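Local coordinates for CDP-4-keto-6-deoxy-D-glucose-3-dehydrase (Yersinia pseudotuberculosis, PDB 3BB8), which probably catalyses removal of the C3 hydroxyl from CDP-4-keto-6-deoxy-D-glucose in lipopolysaccharide sugar biosynthesis, with pyridoxal 5'-phosphate as cofactor, at residues V80-S85 with L289-M294; N90-T95 with S239-F244; R62-F67 with M294-G299; G209-V214 with G228-Q233. The protein carries 1 engineered substitution. All blocks are in the same frame, centred on the assembly; numbering follows the deposited sequence.

In the fold
Contacts 1 and 4 meet in the central mixed sheet, where strand 79-83 pairs with strand 228-232 through Leu81 N and Val230 O (2.6 Å). Contact 2 lies over this sheet, 10 Å from contact 4 between centres, with Ala93 CB on Ile211 CG2 at 3.6 Å; Leu92 CD1 also reaches Thr83 OG1 of contact 1 at 3.6 Å. Contact 3, 9 Å from contact 1 between centres, continues it along helix 293-323, and the two share Met294. Ser85 of contact 1 and Asn90 of contact 2 line the pyridoxal phosphate pocket; between nearest atoms Gly228 of contact 4 is about 6 Å from the cofactor and the Phe67 side chain of contact 3 about 12 Å.

Contact 1 of 4, residues V80-S85 with L289-M294; sequences VLTTTS and LKITDM. With PLP (pyridoxal-5'-phosphate), chain C.
The end of strand 79-83 and the turn after it pass close along loop 289-292, bringing the CA atoms of Thr83 and Lys290 to 4.8 Å. The one hydrogen bond between the segments runs from Thr83 OG1 to Leu289 O (2.9 Å), the donor tilted 22° from the carbonyl plane. With chi1 at -177° the hydroxyl swings back beside its own carbonyl carbon, which brings it to the loop although the side chain sets out away from it. Thr83 CA adds a weaker C-H...O contact to the same oxygen at 3.4 Å. Thr84 uses its two branches differently: its methyl CG2 lies on Leu289 C at 3.5 Å, while OG1 bonds to Ser88, a division of labour that suits threonine. Ile291 points at the strand and lays CG2 against Thr83 O (3.0 Å), a tight fit. Beyond it Thr82 OG1 is held by Asn64. In the aspartate aminotransferase fold this strand-to-helix turn forms part of the phosphate cup of the cofactor, and Ser85 lines it here, with CB 3.4 Å from O3P of pyridoxal phosphate. Its small hydroxyl caps helix 86-96 at Ser88 N and also bonds to Asn288 O of the second subunit. Gly86 N, just inside that helix, binds the cofactor as well. Lys290 turns the other way to a cation-pi contact with Trp247, whose counterpart in the second subunit hydrogen-bonds to the pyridoxal phosphate held beside Ser85.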
loop_
_atom_site.group_PDB
_atom_site.type_symbol
_atom_site.label_atom_id
_atom_site.label_comp_id
_atom_site.label_asym_id
_atom_site.label_seq_id
_atom_site.Cartn_x
_atom_site.Cartn_y
_atom_site.Cartn_z
ATOM N N VAL A 80 0.426 -7.014 16.291
ATOM C CA VAL A 80 1.181 -6.922 15.053
ATOM C C VAL A 80 0.197 -6.803 13.894
ATOM O O VAL A 80 -0.678 -7.642 13.727
ATOM C CB VAL A 80 2.061 -8.176 14.840
ATOM C CG1 VAL A 80 2.648 -8.177 13.426
ATOM C CG2 VAL A 80 3.177 -8.215 15.887
ATOM N N LEU A 81 0.348 -5.748 13.100
ATOM C CA LEU A 81 -0.519 -5.516 11.951
ATOM C C LEU A 81 0.309 -5.501 10.668
ATOM O O LEU A 81 1.296 -4.766 10.579
ATOM C CB LEU A 81 -1.226 -4.168 12.093
ATOM C CG LEU A 81 -2.276 -3.997 13.186
ATOM C CD1 LEU A 81 -2.692 -2.533 13.263
ATOM C CD2 LEU A 81 -3.478 -4.889 12.878
ATOM N N THR A 82 -0.084 -6.298 9.678
ATOM C CA THR A 82 0.651 -6.291 8.432
ATOM C C THR A 82 0.172 -5.154 7.544
ATOM O O THR A 82 -0.964 -4.684 7.668
ATOM C CB THR A 82 0.512 -7.616 7.660
ATOM O OG1 THR A 82 -0.874 -7.905 7.428
ATOM C CG2 THR A 82 1.168 -8.752 8.442
ATOM N N THR A 83 1.052 -4.705 6.655
ATOM C CA THR A 83 0.724 -3.627 5.730
ATOM C C THR A 83 1.522 -3.808 4.429
ATOM O O THR A 83 2.316 -4.737 4.325
ATOM C CB THR A 83 0.979 -2.254 6.388
ATOM O OG1 THR A 83 0.582 -1.216 5.489
ATOM C CG2 THR A 83 2.432 -2.098 6.769
ATOM N N THR A 84 1.318 -2.932 3.444
ATOM C CA THR A 84 1.962 -3.088 2.133
ATOM C C THR A 84 3.485 -3.012 2.033
ATOM O O THR A 84 4.067 -3.582 1.116
ATOM C CB THR A 84 1.421 -2.072 1.118
ATOM O OG1 THR A 84 2.162 -0.852 1.243
ATOM C CG2 THR A 84 -0.073 -1.796 1.366
ATOM N N SER A 85 4.128 -2.312 2.958
ATOM C CA SER A 85 5.565 -2.152 2.896
ATOM C C SER A 85 6.066 -1.524 4.179
ATOM O O SER A 85 5.280 -1.099 5.023
ATOM C CB SER A 85 5.921 -1.211 1.730
ATOM O OG SER A 85 5.368 0.087 1.941
ATOM N N LEU A 289 -4.169 0.241 3.088
ATOM C CA LEU A 289 -2.877 -0.416 3.038
ATOM C C LEU A 289 -2.767 -1.840 3.579
ATOM O O LEU A 289 -2.008 -2.099 4.516
ATOM C CB LEU A 289 -1.961 0.531 3.814
ATOM C CG LEU A 289 -1.937 1.972 3.277
ATOM C CD1 LEU A 289 -1.355 2.915 4.325
ATOM C CD2 LEU A 289 -1.131 2.028 1.992
ATOM N N LYS A 290 -3.529 -2.760 2.994
ATOM C CA LYS A 290 -3.475 -4.167 3.412
ATOM C C LYS A 290 -2.802 -5.018 2.335
ATOM O O LYS A 290 -2.654 -4.586 1.186
ATOM C CB LYS A 290 -4.877 -4.733 3.679
ATOM C CG LYS A 290 -5.675 -3.979 4.724
ATOM C CD LYS A 290 -6.965 -4.710 5.096
ATOM C CE LYS A 290 -8.214 -3.926 4.684
ATOM N NZ LYS A 290 -8.367 -3.765 3.204
ATOM N N ILE A 291 -2.393 -6.227 2.712
ATOM C CA ILE A 291 -1.755 -7.121 1.758
ATOM C C ILE A 291 -2.598 -8.364 1.528
ATOM O O ILE A 291 -3.727 -8.465 2.025
ATOM C CB ILE A 291 -0.314 -7.537 2.195
ATOM C CG1 ILE A 291 -0.348 -8.618 3.285
ATOM C CG2 ILE A 291 0.444 -6.308 2.668
ATOM C CD1 ILE A 291 -0.795 -8.144 4.628
ATOM N N THR A 292 -2.056 -9.292 0.751
ATOM C CA THR A 292 -2.752 -10.530 0.427
ATOM C C THR A 292 -2.245 -11.674 1.300
ATOM O O THR A 292 -1.185 -11.566 1.921
ATOM C CB THR A 292 -2.524 -10.914 -1.047
ATOM O OG1 THR A 292 -1.150 -11.277 -1.234
ATOM C CG2 THR A 292 -2.871 -9.750 -1.960
ATOM N N ASP A 293 -2.990 -12.776 1.345
ATOM C CA ASP A 293 -2.551 -13.900 2.160
ATOM C C ASP A 293 -1.358 -14.546 1.452
ATOM O O ASP A 293 -0.538 -15.203 2.092
ATOM C CB ASP A 293 -3.697 -14.903 2.372
ATOM C CG ASP A 293 -3.733 -15.467 3.800
ATOM O OD1 ASP A 293 -3.542 -14.694 4.762
ATOM O OD2 ASP A 293 -3.967 -16.685 3.963
ATOM N N MET A 294 -1.256 -14.338 0.136
ATOM C CA MET A 294 -0.134 -14.878 -0.631
ATOM C C MET A 294 1.160 -14.340 -0.026
ATOM O O MET A 294 2.084 -15.096 0.295
ATOM C CB MET A 294 -0.209 -14.454 -2.095
ATOM C CG MET A 294 -1.322 -15.103 -2.878
ATOM S SD MET A 294 -2.969 -14.379 -2.633
ATOM C CE MET A 294 -2.881 -12.978 -3.748
HETATM N N1 PLP C . 13.067 2.654 6.558
HETATM C C2 PLP C . 14.299 2.056 6.353
HETATM C C2A PLP C . 15.447 2.473 7.263
HETATM C C3 PLP C . 14.454 1.086 5.319
HETATM O O3 PLP C . 15.639 0.482 5.082
HETATM C C4 PLP C . 13.314 0.721 4.483
HETATM C C4A PLP C . 13.532 -0.374 3.382
HETATM C C5 PLP C . 12.069 1.384 4.739
HETATM C C6 PLP C . 11.989 2.360 5.807
HETATM C C5A PLP C . 10.773 1.177 4.015
HETATM O O4P PLP C . 10.563 -0.098 3.602
HETATM P P PLP C . 9.962 -0.528 2.175
HETATM O O1P PLP C . 9.460 -1.946 2.355
HETATM O O2P PLP C . 11.234 -0.467 1.143
HETATM O O3P PLP C . 8.862 0.450 1.750
#

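Contact 2 of 4, residues N90-T95 with S239-F244; sequences NLLALT and SIIESF
The Phe244 ring takes the methyl group of Thr95 over one face, CG2 standing 3.7 Å from the centroid and 20° off the normal, a CH-pi contact displaced toward the rim nearest CE1. Ile240 CG2, from the preceding turn of the same helix, lies at the ring edge in its plane, and His284 stacks on the ring. This is helix-on-helix packing above the central sheet of the aspartate aminotransferase fold: the local axes of 90-95 and 239-244 make an angle of 124° and approach to 9.2 Å. Leucine and isoleucine fill the angle between them. Leu92 and Phe244 reach past one another from their two helices, Leu92 CD2 lying 3.8 Å from Phe244 CB, while Leu92 CB meets Ile241 CG2 at 4.0 Å. The other branch of Ile241 ends with CD1 3.7 Å from Leu92 O. Thr95 serves both helices. With OG1 beside the backbone N (chi1 -60°), methyl CG2 is left anti to N, facing the ring; the hydroxyl turns back to its helix and also bonds to Asn130. Leu91 O therefore receives two bonds from Thr95, from OG1 (2.6 Å) and from N (3.0 Å), on opposite faces of the carbonyl plane.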
loop_
_atom_site.group_PDB
_atom_site.type_symbol
_atom_site.label_atom_id
_atom_site.label_comp_id
_atom_site.label_asym_id
_atom_site.label_seq_id
_atom_site.Cartn_x
_atom_site.Cartn_y
_atom_site.Cartn_z
ATOM N N ASN A 90 5.611 2.774 8.391
ATOM C CA ASN A 90 6.017 4.059 8.968
ATOM C C ASN A 90 4.875 5.068 8.834
ATOM O O ASN A 90 4.591 5.818 9.772
ATOM C CB ASN A 90 7.269 4.613 8.276
ATOM C CG ASN A 90 8.555 3.927 8.737
ATOM O OD1 ASN A 90 9.602 4.045 8.102
ATOM N ND2 ASN A 90 8.481 3.219 9.844
ATOM N N LEU A 91 4.222 5.089 7.675
ATOM C CA LEU A 91 3.107 6.015 7.439
ATOM C C LEU A 91 1.973 5.821 8.447
ATOM O O LEU A 91 1.475 6.791 9.017
ATOM C CB LEU A 91 2.546 5.839 6.027
ATOM C CG LEU A 91 1.355 6.743 5.682
ATOM C CD1 LEU A 91 1.753 8.204 5.828
ATOM C CD2 LEU A 91 0.885 6.459 4.264
ATOM N N LEU A 92 1.585 4.563 8.670
ATOM C CA LEU A 92 0.508 4.223 9.608
ATOM C C LEU A 92 0.875 4.526 11.074
ATOM O O LEU A 92 0.039 4.994 11.848
ATOM C CB LEU A 92 0.136 2.737 9.455
ATOM C CG LEU A 92 -0.619 2.349 8.172
ATOM C CD1 LEU A 92 -0.750 0.837 8.074
ATOM C CD2 LEU A 92 -2.007 2.994 8.190
ATOM N N ALA A 93 2.126 4.260 11.443
ATOM C CA ALA A 93 2.612 4.501 12.802
ATOM C C ALA A 93 2.499 5.975 13.191
ATOM O O ALA A 93 1.953 6.305 14.243
ATOM C CB ALA A 93 4.064 4.036 12.923
ATOM N N LEU A 94 2.998 6.860 12.333
ATOM C CA LEU A 94 2.961 8.300 12.594
ATOM C C LEU A 94 1.553 8.880 12.463
ATOM O O LEU A 94 1.154 9.731 13.254
ATOM C CB LEU A 94 3.908 9.026 11.630
ATOM C CG LEU A 94 4.338 10.485 11.822
ATOM C CD1 LEU A 94 3.181 11.447 11.540
ATOM C CD2 LEU A 94 4.879 10.662 13.226
ATOM N N THR A 95 0.805 8.417 11.469
ATOM C CA THR A 95 -0.545 8.911 11.231
ATOM C C THR A 95 -1.481 8.590 12.381
ATOM O O THR A 95 -2.265 9.432 12.801
ATOM C CB THR A 95 -1.134 8.316 9.937
ATOM O OG1 THR A 95 -0.303 8.688 8.834
ATOM C CG2 THR A 95 -2.571 8.833 9.709
ATOM N N SER A 239 -5.741 -0.428 17.713
ATOM C CA SER A 239 -7.054 -0.140 17.143
ATOM C C SER A 239 -7.038 1.067 16.219
ATOM O O SER A 239 -7.687 1.054 15.183
ATOM C CB SER A 239 -8.093 0.072 18.245
ATOM O OG SER A 239 -8.492 -1.184 18.760
ATOM N N ILE A 240 -6.306 2.110 16.598
ATOM C CA ILE A 240 -6.211 3.296 15.757
ATOM C C ILE A 240 -5.551 2.918 14.420
ATOM O O ILE A 240 -6.092 3.224 13.357
ATOM C CB ILE A 240 -5.380 4.422 16.449
ATOM C CG1 ILE A 240 -6.238 5.171 17.478
ATOM C CG2 ILE A 240 -4.915 5.451 15.429
ATOM C CD1 ILE A 240 -6.944 4.297 18.470
ATOM N N ILE A 241 -4.400 2.240 14.493
ATOM C CA ILE A 241 -3.631 1.815 13.315
ATOM C C ILE A 241 -4.494 1.052 12.328
ATOM O O ILE A 241 -4.570 1.405 11.147
ATOM C CB ILE A 241 -2.461 0.848 13.685
ATOM C CG1 ILE A 241 -1.657 1.397 14.857
ATOM C CG2 ILE A 241 -1.539 0.631 12.470
ATOM C CD1 ILE A 241 -0.923 2.646 14.562
ATOM N N GLU A 242 -5.112 -0.020 12.823
ATOM C CA GLU A 242 -5.971 -0.889 12.016
ATOM C C GLU A 242 -7.057 -0.106 11.279
ATOM O O GLU A 242 -7.366 -0.392 10.119
ATOM C CB GLU A 242 -6.606 -1.955 12.913
ATOM C CG GLU A 242 -7.375 -3.040 12.162
ATOM C CD GLU A 242 -7.690 -4.241 13.046
ATOM O OE1 GLU A 242 -8.256 -4.037 14.142
ATOM O OE2 GLU A 242 -7.374 -5.386 12.647
ATOM N N SER A 243 -7.631 0.882 11.960
ATOM C CA SER A 243 -8.670 1.719 11.374
ATOM C C SER A 243 -8.100 2.500 10.187
ATOM O O SER A 243 -8.706 2.552 9.112
ATOM C CB SER A 243 -9.210 2.687 12.424
ATOM O OG SER A 243 -10.155 3.579 11.859
ATOM N N PHE A 244 -6.937 3.109 10.385
ATOM C CA PHE A 244 -6.288 3.871 9.323
ATOM C C PHE A 244 -5.927 2.956 8.146
ATOM O O PHE A 244 -6.049 3.338 6.980
ATOM C CB PHE A 244 -5.035 4.541 9.859
ATOM C CG PHE A 244 -5.287 5.864 10.520
ATOM C CD1 PHE A 244 -5.711 6.959 9.773
ATOM C CD2 PHE A 244 -5.059 6.030 11.886
ATOM C CE1 PHE A 244 -5.903 8.210 10.372
ATOM C CE2 PHE A 244 -5.247 7.278 12.496
ATOM C CZ PHE A 244 -5.668 8.368 11.734
#

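Contact 3 of 4, residues R62-F67 with M294-G299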
loop_
_atom_site.group_PDB
_atom_site.type_symbol
_atom_site.label_atom_id
_atom_site.label_comp_id
_atom_site.label_asym_id
_atom_site.label_seq_id
_atom_site.Cartn_x
_atom_site.Cartn_y
_atom_site.Cartn_z
ATOM N N ARG A 62 -6.063 -16.918 6.853
ATOM C CA ARG A 62 -5.362 -18.025 7.488
ATOM C C ARG A 62 -3.878 -17.727 7.698
ATOM O O ARG A 62 -3.399 -17.680 8.834
ATOM C CB ARG A 62 -5.562 -19.265 6.614
ATOM C CG ARG A 62 -4.719 -20.473 6.908
ATOM C CD ARG A 62 -4.945 -21.486 5.782
ATOM N NE ARG A 62 -4.038 -22.626 5.861
ATOM C CZ ARG A 62 -3.735 -23.405 4.827
ATOM N NH1 ARG A 62 -4.266 -23.167 3.631
ATOM N NH2 ARG A 62 -2.894 -24.420 4.987
ATOM N N PHE A 63 -3.151 -17.504 6.611
ATOM C CA PHE A 63 -1.726 -17.218 6.723
ATOM C C PHE A 63 -1.389 -15.894 7.405
ATOM O O PHE A 63 -0.463 -15.838 8.227
ATOM C CB PHE A 63 -1.064 -17.268 5.352
ATOM C CG PHE A 63 -1.067 -18.629 4.739
ATOM C CD1 PHE A 63 -2.028 -18.981 3.794
ATOM C CD2 PHE A 63 -0.112 -19.570 5.114
ATOM C CE1 PHE A 63 -2.036 -20.247 3.232
ATOM C CE2 PHE A 63 -0.110 -20.839 4.560
ATOM C CZ PHE A 63 -1.073 -21.182 3.616
ATOM N N ASN A 64 -2.129 -14.834 7.081
ATOM C CA ASN A 64 -1.855 -13.543 7.693
ATOM C C ASN A 64 -2.025 -13.622 9.200
ATOM O O ASN A 64 -1.290 -12.967 9.941
ATOM C CB ASN A 64 -2.768 -12.451 7.136
ATOM C CG ASN A 64 -2.388 -11.061 7.646
ATOM O OD1 ASN A 64 -1.335 -10.528 7.292
ATOM N ND2 ASN A 64 -3.241 -10.479 8.493
ATOM N N ASP A 65 -2.994 -14.417 9.655
ATOM C CA ASP A 65 -3.230 -14.575 11.094
ATOM C C ASP A 65 -2.031 -15.266 11.718
ATOM O O ASP A 65 -1.529 -14.844 12.761
ATOM C CB ASP A 65 -4.477 -15.421 11.377
ATOM C CG ASP A 65 -5.761 -14.730 10.976
ATOM O OD1 ASP A 65 -5.850 -13.492 11.140
ATOM O OD2 ASP A 65 -6.688 -15.430 10.509
ATOM N N ALA A 66 -1.585 -16.337 11.074
ATOM C CA ALA A 66 -0.434 -17.101 11.550
ATOM C C ALA A 66 0.822 -16.223 11.593
ATOM O O ALA A 66 1.575 -16.244 12.570
ATOM C CB ALA A 66 -0.201 -18.313 10.644
ATOM N N PHE A 67 1.035 -15.445 10.534
ATOM C CA PHE A 67 2.198 -14.572 10.463
ATOM C C PHE A 67 2.209 -13.518 11.554
ATOM O O PHE A 67 3.206 -13.363 12.255
ATOM C CB PHE A 67 2.292 -13.882 9.092
ATOM C CG PHE A 67 3.474 -12.952 8.971
ATOM C CD1 PHE A 67 3.372 -11.617 9.363
ATOM C CD2 PHE A 67 4.716 -13.436 8.562
ATOM C CE1 PHE A 67 4.488 -10.777 9.358
ATOM C CE2 PHE A 67 5.839 -12.603 8.555
ATOM C CZ PHE A 67 5.723 -11.272 8.956
ATOM N N MET A 294 -1.256 -14.338 0.136
ATOM C CA MET A 294 -0.134 -14.878 -0.631
ATOM C C MET A 294 1.160 -14.340 -0.026
ATOM O O MET A 294 2.084 -15.096 0.295
ATOM C CB MET A 294 -0.209 -14.454 -2.095
ATOM C CG MET A 294 -1.322 -15.103 -2.878
ATOM S SD MET A 294 -2.969 -14.379 -2.633
ATOM C CE MET A 294 -2.881 -12.978 -3.748
ATOM N N GLN A 295 1.214 -13.021 0.123
ATOM C CA GLN A 295 2.367 -12.372 0.719
ATOM C C GLN A 295 2.524 -12.896 2.141
ATOM O O GLN A 295 3.626 -13.229 2.575
ATOM C CB GLN A 295 2.167 -10.849 0.741
ATOM C CG GLN A 295 2.256 -10.181 -0.625
ATOM C CD GLN A 295 1.464 -8.875 -0.706
ATOM O OE1 GLN A 295 0.266 -8.873 -1.004
ATOM N NE2 GLN A 295 2.129 -7.763 -0.432
ATOM N N ALA A 296 1.418 -12.964 2.872
ATOM C CA ALA A 296 1.460 -13.458 4.247
ATOM C C ALA A 296 2.131 -14.837 4.324
ATOM O O ALA A 296 2.908 -15.105 5.239
ATOM C CB ALA A 296 0.045 -13.541 4.819
ATOM N N ALA A 297 1.826 -15.698 3.359
ATOM C CA ALA A 297 2.381 -17.048 3.314
ATOM C C ALA A 297 3.903 -17.019 3.231
ATOM O O ALA A 297 4.594 -17.630 4.057
ATOM C CB ALA A 297 1.810 -17.807 2.112
ATOM N N CYS A 298 4.415 -16.309 2.226
ATOM C CA CYS A 298 5.850 -16.195 2.020
ATOM C C CYS A 298 6.489 -15.748 3.321
ATOM O O CYS A 298 7.468 -16.330 3.771
ATOM C CB CYS A 298 6.144 -15.187 0.907
ATOM S SG CYS A 298 7.859 -15.168 0.319
ATOM N N GLY A 299 5.915 -14.727 3.938
ATOM C CA GLY A 299 6.450 -14.233 5.191
ATOM C C GLY A 299 6.443 -15.272 6.295
ATOM O O GLY A 299 7.383 -15.350 7.083
#
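Phe63 leans on Ala296 and Ala297. Its CB rests 3.9 Å from Ala296 CB and marginally closer to Ala297 N. CG and CD2 then pass over Ala297 CB, which stands 4.1 Å from the ring centroid and 18° off the normal, a CH-pi contact near the rim. At the tip CZ lies over the centre of the Arg62 guanidinium, which Glu51 and Asp55 hold by salt bridges. Small residues let the helices come this close: the local axes approach to 7.7 Å at 40°. Ala296 CB is pressed to the backbone of the other helix, 3.4 Å from Asn64 N. Gly299 leaves room for Phe67, whose CD2 reaches Gly299 C at 3.4 Å, with the Gly299 carbonyl oxygen at the ring's edge, in its plane. That ring owes its place to chi1 of 179°, which carries it along its own helix beside its carbonyl carbon. Asp293 fastens the start of helix 62-75 by bonding to the backbone N of Phe63 and Asn64. Helix 43-55 packs against Phe63 and Ala297, strand 79-83 follows helix 62-75 in the chain, and the far side of helix 293-323 meets the second subunit through Met294, Gln295 and Cys298.

Contact 4 of 4, residues G209-V214 with G228-Q233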
loop_
_atom_site.group_PDB
_atom_site.type_symbol
_atom_site.label_atom_id
_atom_site.label_comp_id
_atom_site.label_asym_id
_atom_site.label_seq_id
_atom_site.Cartn_x
_atom_site.Cartn_y
_atom_site.Cartn_z
ATOM N N GLY A 209 9.750 1.691 22.367
ATOM C CA GLY A 209 8.875 2.826 22.150
ATOM C C GLY A 209 7.412 2.456 22.027
ATOM O O GLY A 209 7.020 1.315 22.275
ATOM N N ASP A 210 6.599 3.425 21.625
ATOM C CA ASP A 210 5.174 3.190 21.479
ATOM C C ASP A 210 4.809 2.354 20.254
ATOM O O ASP A 210 4.028 1.416 20.366
ATOM C CB ASP A 210 4.440 4.524 21.463
ATOM C CG ASP A 210 4.828 5.395 22.635
ATOM O OD1 ASP A 210 5.724 6.251 22.478
ATOM O OD2 ASP A 210 4.252 5.207 23.723
ATOM N N ILE A 211 5.362 2.681 19.089
ATOM C CA ILE A 211 5.067 1.906 17.884
ATOM C C ILE A 211 6.362 1.434 17.225
ATOM O O ILE A 211 7.379 2.109 17.285
ATOM C CB ILE A 211 4.306 2.729 16.813
ATOM C CG1 ILE A 211 3.161 3.533 17.432
ATOM C CG2 ILE A 211 3.770 1.789 15.755
ATOM C CD1 ILE A 211 1.937 2.728 17.729
ATOM N N GLY A 212 6.304 0.269 16.593
ATOM C CA GLY A 212 7.455 -0.268 15.893
ATOM C C GLY A 212 7.048 -0.614 14.464
ATOM O O GLY A 212 5.874 -0.920 14.210
ATOM N N THR A 213 7.999 -0.560 13.533
ATOM C CA THR A 213 7.726 -0.872 12.129
ATOM C C THR A 213 8.861 -1.715 11.556
ATOM O O THR A 213 10.010 -1.601 11.986
ATOM C CB THR A 213 7.623 0.410 11.285
ATOM O OG1 THR A 213 8.875 1.107 11.335
ATOM C CG2 THR A 213 6.530 1.320 11.823
ATOM N N VAL A 214 8.536 -2.564 10.591
ATOM C CA VAL A 214 9.533 -3.413 9.957
ATOM C C VAL A 214 9.122 -3.568 8.497
ATOM O O VAL A 214 7.945 -3.377 8.151
ATOM C CB VAL A 214 9.610 -4.812 10.649
ATOM C CG1 VAL A 214 8.336 -5.594 10.402
ATOM C CG2 VAL A 214 10.820 -5.587 10.131
ATOM N N GLY A 228 5.143 -5.236 4.964
ATOM C CA GLY A 228 5.750 -4.727 6.178
ATOM C C GLY A 228 4.777 -4.927 7.326
ATOM O O GLY A 228 3.733 -5.554 7.132
ATOM N N ALA A 229 5.096 -4.390 8.507
ATOM C CA ALA A 229 4.212 -4.527 9.643
ATOM C C ALA A 229 4.403 -3.455 10.704
ATOM O O ALA A 229 5.510 -2.940 10.905
ATOM C CB ALA A 229 4.384 -5.916 10.279
ATOM N N VAL A 230 3.298 -3.112 11.362
ATOM C CA VAL A 230 3.305 -2.161 12.457
ATOM C C VAL A 230 3.007 -3.040 13.675
ATOM O O VAL A 230 2.149 -3.927 13.608
ATOM C CB VAL A 230 2.197 -1.088 12.307
ATOM C CG1 VAL A 230 2.191 -0.164 13.518
ATOM C CG2 VAL A 230 2.439 -0.265 11.058
ATOM N N PHE A 231 3.742 -2.832 14.762
ATOM C CA PHE A 231 3.536 -3.602 15.972
ATOM C C PHE A 231 3.615 -2.696 17.182
ATOM O O PHE A 231 4.302 -1.673 17.159
ATOM C CB PHE A 231 4.531 -4.770 16.062
ATOM C CG PHE A 231 5.969 -4.391 15.824
ATOM C CD1 PHE A 231 6.755 -3.892 16.856
ATOM C CD2 PHE A 231 6.556 -4.603 14.575
ATOM C CE1 PHE A 231 8.118 -3.613 16.658
ATOM C CE2 PHE A 231 7.913 -4.330 14.359
ATOM C CZ PHE A 231 8.697 -3.836 15.404
ATOM N N THR A 232 2.884 -3.060 18.230
ATOM C CA THR A 232 2.827 -2.238 19.429
ATOM C C THR A 232 2.412 -3.085 20.619
ATOM O O THR A 232 2.079 -4.258 20.475
ATOM C CB THR A 232 1.798 -1.083 19.247
ATOM O OG1 THR A 232 1.804 -0.230 20.398
ATOM C CG2 THR A 232 0.396 -1.639 19.061
ATOM N N GLN A 233 2.439 -2.488 21.802
ATOM C CA GLN A 233 2.049 -3.205 23.000
ATOM C C GLN A 233 0.742 -2.617 23.499
ATOM O O GLN A 233 0.107 -3.153 24.408
ATOM C CB GLN A 233 3.145 -3.072 24.053
ATOM C CG GLN A 233 4.524 -3.361 23.476
ATOM C CD GLN A 233 5.549 -3.671 24.535
ATOM O OE1 GLN A 233 5.484 -4.719 25.187
ATOM N NE2 GLN A 233 6.503 -2.762 24.722
#
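Gly212 and Phe231 form an antiparallel hydrogen-bonded pair: Gly212 N reaches Phe231 O at 2.8 Å, and Phe231 N returns to Gly212 O at 2.9 Å. Two residues on, Val214 and Ala229 repeat the pattern, with Val214 N bonded to Ala229 O at 3.1 Å. Between them Thr213 and Val230 make a non-hydrogen-bonded pair whose CA atoms come within 4.6 Å. At the strand end a side chain takes over from the backbone. Thr232 OG1, anti to its own N (chi1 -177°), meets Asp210 O at 2.8 Å, and the same hydroxyl bonds to Ser234 N. Phe231 turns back over its partner strand: chi1 of 49° lays the ring on the Gly212 backbone, with Gly212 CA 3.9 Å from the centroid in a CH-pi contact. A residue without a side chain leaves room for that ring, and Val214 CB sits at its edge near the ring plane. On the other face of the sheet the branched Ile211 and Val230 mesh closely, CG2 to CG1 at 3.4 Å. Farther out, Ala89 and Ala93 of helix 86-96 and Leu237 and Ile241 of helix 235-245 cover the face bearing Ile211, Thr213 and Val230, whereas Phe231 lies on Val77. Within the mixed sheet of the aspartate aminotransferase fold, strand 211-215 runs parallel to strand 187-191 on its far side, and strand 228-232 continues the sheet antiparallel to strand 79-83.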